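Local atomic coordinates of putative fimbrium tip subunit Fim1C (Bacteroides ovatus, PDB entry 4EPS), a protein that probably forms part of the tip of a fimbrium, a filamentous cell-surface appendage that mediates adhesion and biofilm formation. Residues Thr121-Tyr129 / Gly204-Asp212. Sequence-based numbering, arbitrary orientation.
Sequences TEQSDQKAY and GTKISPYYD
Both backbone polar groups of Ser208 are bonded to segment 121-129: Ser208 N donates to Thr121 O at 2.8 Å, and Ser208 O accepts from Gln123 N, also at 2.8 Å. These two bonds flank Glu122 and make a single parallel beta bridge between Glu122 and Ser208. Ser208 OG adds a third bond, donating to Glu122 OE2 (2.9 Å) on the syn side of the carboxylate, 31° out of its plane. Glu122 starts away from the partner segment, but a bend at chi2 (-59°) folds the acid back over this small hydroxyl. A water accepts a hydrogen bond from Thr121 OG1 and donates to Glu122 OE2 and Lys206 O. Next to it the beta-branched side chains of Thr121 and Ile207 touch.

Beyond the bridge, Tyr210 lies alongside the loop 123-125 and the first residue of the helix. A long flat ring suits this place: with CG anti to the backbone N (chi1 177°), it reaches from Gln123 O to Gln126 CG. Gln123 O sits in the ring plane, at its edge, and 3.3 Å from Tyr210 CB, while Gln126 CG rests 3.6 Å from Tyr210 OH. Tyr129 CD2 meets Tyr210 CB, the two rings oblique. A leucine in place of Tyr210, lacking the outer ring and OH, would probably lose the contact with Gln126 and open a gap beside the start of the helix. That start is shaped by Asp125, the N-cap, whose OD1 accepts from Ala128 N at 2.8 Å. A second water joins Ser124 O to Tyr211 N.

Gln123 turns its amide inward, OE1 accepting from Leu221 N and NE2 donating to Thr120 O. The loop leading into helix 126-130 thus runs alongside strand 206-212 in the same direction, that strand itself placed between strands 195-198 and 217-222 in the fimbrillin-like region; Thr121, Gln123 and Tyr129 also touch strand 217-222.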
loop_
_atom_site.group_PDB
_atom_site.type_symbol
_atom_site.label_atom_id
_atom_site.label_comp_id
_atom_site.label_asym_id
_atom_site.label_seq_id
_atom_site.Cartn_x
_atom_site.Cartn_y
_atom_site.Cartn_z
ATOM N N THR A 121 -13.889 5.011 43.291
ATOM C CA THR A 121 -13.655 4.605 41.913
ATOM C C THR A 121 -14.197 5.665 40.930
ATOM O O THR A 121 -14.274 5.386 39.730
ATOM C CB THR A 121 -14.254 3.219 41.680
ATOM O OG1 THR A 121 -15.631 3.238 42.050
ATOM C CG2 THR A 121 -13.506 2.102 42.443
ATOM N N GLU A 122 -14.535 6.877 41.427
ATOM C CA GLU A 122 -15.018 7.990 40.585
ATOM C C GLU A 122 -13.837 8.942 40.336
ATOM O O GLU A 122 -13.508 9.781 41.184
ATOM C CB GLU A 122 -16.225 8.687 41.250
ATOM C CG GLU A 122 -17.516 7.885 41.128
ATOM C CD GLU A 122 -17.950 7.580 39.701
ATOM O OE1 GLU A 122 -18.008 8.520 38.871
ATOM O OE2 GLU A 122 -18.193 6.389 39.402
ATOM N N GLN A 123 -13.115 8.716 39.224
ATOM C CA GLN A 123 -11.891 9.471 38.938
ATOM C C GLN A 123 -11.866 9.959 37.476
ATOM O O GLN A 123 -10.795 10.253 36.952
ATOM C CB GLN A 123 -10.654 8.553 39.213
ATOM C CG GLN A 123 -10.491 8.105 40.688
ATOM C CD GLN A 123 -9.401 7.066 40.858
ATOM O OE1 GLN A 123 -8.405 7.066 40.128
ATOM N NE2 GLN A 123 -9.532 6.203 41.874
ATOM N N SER A 124 -13.048 10.072 36.843
ATOM C CA SER A 124 -13.218 10.332 35.406
ATOM C C SER A 124 -12.821 11.748 34.940
ATOM O O SER A 124 -12.777 11.977 33.740
ATOM C CB SER A 124 -14.645 10.021 34.960
ATOM O OG SER A 124 -15.553 10.875 35.631
ATOM N N ASP A 125 -12.524 12.676 35.842
ATOM C CA ASP A 125 -12.043 13.978 35.386
ATOM C C ASP A 125 -10.809 14.379 36.187
ATOM O O ASP A 125 -10.537 13.776 37.238
ATOM C CB ASP A 125 -13.141 15.060 35.421
ATOM C CG ASP A 125 -13.778 15.246 36.772
ATOM O OD1 ASP A 125 -13.105 15.766 37.673
ATOM O OD2 ASP A 125 -14.954 14.858 36.928
ATOM N N GLN A 126 -10.046 15.377 35.678
ATOM C CA GLN A 126 -8.803 15.826 36.306
ATOM C C GLN A 126 -8.989 16.157 37.769
ATOM O O GLN A 126 -8.173 15.703 38.560
ATOM C CB GLN A 126 -8.161 17.011 35.565
ATOM C CG GLN A 126 -7.406 16.547 34.313
ATOM C CD GLN A 126 -6.601 17.630 33.633
ATOM O OE1 GLN A 126 -7.146 18.571 33.038
ATOM N NE2 GLN A 126 -5.282 17.486 33.655
ATOM N N LYS A 127 -10.084 16.863 38.149
ATOM C CA LYS A 127 -10.328 17.223 39.549
ATOM C C LYS A 127 -10.668 16.015 40.419
ATOM O O LYS A 127 -10.200 15.956 41.544
ATOM C CB LYS A 127 -11.446 18.273 39.692
ATOM C CG LYS A 127 -10.959 19.683 39.371
ATOM C CD LYS A 127 -11.872 20.761 39.952
ATOM C CE LYS A 127 -11.157 22.079 40.171
ATOM N NZ LYS A 127 -10.815 22.770 38.896
ATOM N N ALA A 128 -11.514 15.091 39.933
ATOM C CA ALA A 128 -11.906 13.910 40.721
ATOM C C ALA A 128 -10.679 13.006 40.984
ATOM O O ALA A 128 -10.569 12.406 42.043
ATOM C CB ALA A 128 -12.986 13.134 39.992
ATOM N N TYR A 129 -9.750 12.950 40.026
ATOM C CA TYR A 129 -8.532 12.154 40.164
ATOM C C TYR A 129 -7.545 12.847 41.128
ATOM O O TYR A 129 -7.060 12.216 42.084
ATOM C CB TYR A 129 -7.904 11.980 38.779
ATOM C CG TYR A 129 -6.628 11.161 38.760
ATOM C CD1 TYR A 129 -5.399 11.744 39.060
ATOM C CD2 TYR A 129 -6.648 9.810 38.418
ATOM C CE1 TYR A 129 -4.221 11.000 39.033
ATOM C CE2 TYR A 129 -5.472 9.065 38.357
ATOM C CZ TYR A 129 -4.264 9.660 38.680
ATOM O OH TYR A 129 -3.091 8.956 38.578
ATOM N N GLY A 204 -24.280 -1.319 39.510
ATOM C CA GLY A 204 -23.734 -0.772 40.747
ATOM C C GLY A 204 -22.250 -0.990 40.991
ATOM O O GLY A 204 -21.712 -0.430 41.949
ATOM N N THR A 205 -21.561 -1.805 40.146
ATOM C CA THR A 205 -20.118 -2.074 40.332
ATOM C C THR A 205 -19.257 -1.321 39.292
ATOM O O THR A 205 -18.029 -1.455 39.305
ATOM C CB THR A 205 -19.839 -3.580 40.272
ATOM O OG1 THR A 205 -20.332 -4.086 39.029
ATOM C CG2 THR A 205 -20.459 -4.342 41.447
ATOM N N LYS A 206 -19.910 -0.527 38.415
ATOM C CA LYS A 206 -19.279 0.249 37.354
ATOM C C LYS A 206 -18.321 1.268 37.946
ATOM O O LYS A 206 -18.660 1.984 38.900
ATOM C CB LYS A 206 -20.327 0.936 36.470
ATOM C CG LYS A 206 -19.830 1.209 35.052
ATOM C CD LYS A 206 -20.875 1.955 34.217
ATOM C CE LYS A 206 -20.437 2.179 32.785
ATOM N NZ LYS A 206 -19.335 3.180 32.668
ATOM N N ILE A 207 -17.107 1.313 37.390
ATOM C CA ILE A 207 -16.103 2.238 37.896
ATOM C C ILE A 207 -15.773 3.289 36.810
ATOM O O ILE A 207 -16.035 3.063 35.618
ATOM C CB ILE A 207 -14.887 1.470 38.479
ATOM C CG1 ILE A 207 -14.145 0.622 37.442
ATOM C CG2 ILE A 207 -15.350 0.592 39.667
ATOM C CD1 ILE A 207 -13.036 -0.318 38.028
ATOM N N SER A 208 -15.277 4.475 37.233
ATOM C CA SER A 208 -15.008 5.563 36.285
ATOM C C SER A 208 -13.543 6.008 36.331
ATOM O O SER A 208 -13.200 6.951 37.048
ATOM C CB SER A 208 -15.951 6.739 36.547
ATOM O OG SER A 208 -17.293 6.286 36.607
ATOM N N PRO A 209 -12.660 5.315 35.583
ATOM C CA PRO A 209 -11.245 5.709 35.580
ATOM C C PRO A 209 -11.019 6.996 34.821
ATOM O O PRO A 209 -11.907 7.474 34.105
ATOM C CB PRO A 209 -10.521 4.542 34.879
ATOM C CG PRO A 209 -11.571 3.749 34.207
ATOM C CD PRO A 209 -12.929 4.205 34.640
ATOM N N TYR A 210 -9.826 7.537 34.955
ATOM C CA TYR A 210 -9.445 8.732 34.223
ATOM C C TYR A 210 -9.023 8.331 32.826
ATOM O O TYR A 210 -8.183 7.442 32.680
ATOM C CB TYR A 210 -8.317 9.488 34.949
ATOM C CG TYR A 210 -7.857 10.702 34.173
ATOM C CD1 TYR A 210 -8.638 11.853 34.117
ATOM C CD2 TYR A 210 -6.688 10.672 33.423
ATOM C CE1 TYR A 210 -8.271 12.939 33.327
ATOM C CE2 TYR A 210 -6.302 11.761 32.639
ATOM C CZ TYR A 210 -7.091 12.899 32.605
ATOM O OH TYR A 210 -6.717 13.985 31.848
ATOM N N TYR A 211 -9.599 8.971 31.785
ATOM C CA TYR A 211 -9.193 8.651 30.420
ATOM C C TYR A 211 -8.193 9.694 29.926
ATOM O O TYR A 211 -8.512 10.886 29.855
ATOM C CB TYR A 211 -10.397 8.561 29.457
ATOM C CG TYR A 211 -9.984 8.304 28.024
ATOM C CD1 TYR A 211 -9.325 7.125 27.666
ATOM C CD2 TYR A 211 -10.202 9.260 27.032
ATOM C CE1 TYR A 211 -8.920 6.892 26.351
ATOM C CE2 TYR A 211 -9.791 9.042 25.714
ATOM C CZ TYR A 211 -9.156 7.857 25.377
ATOM O OH TYR A 211 -8.729 7.665 24.085
ATOM N N ASP A 212 -6.995 9.246 29.576
ATOM C CA ASP A 212 -5.948 10.115 29.029
ATOM C C ASP A 212 -6.105 10.084 27.533
ATOM O O ASP A 212 -5.692 9.120 26.899
ATOM C CB ASP A 212 -4.544 9.661 29.467
ATOM C CG ASP A 212 -3.416 10.614 29.046
ATOM O OD1 ASP A 212 -3.590 11.354 28.052
ATOM O OD2 ASP A 212 -2.369 10.603 29.696
HETATM O O HOH W 1 -17.524 4.276 40.566
HETATM O O HOH W 2 -11.915 10.638 31.820
#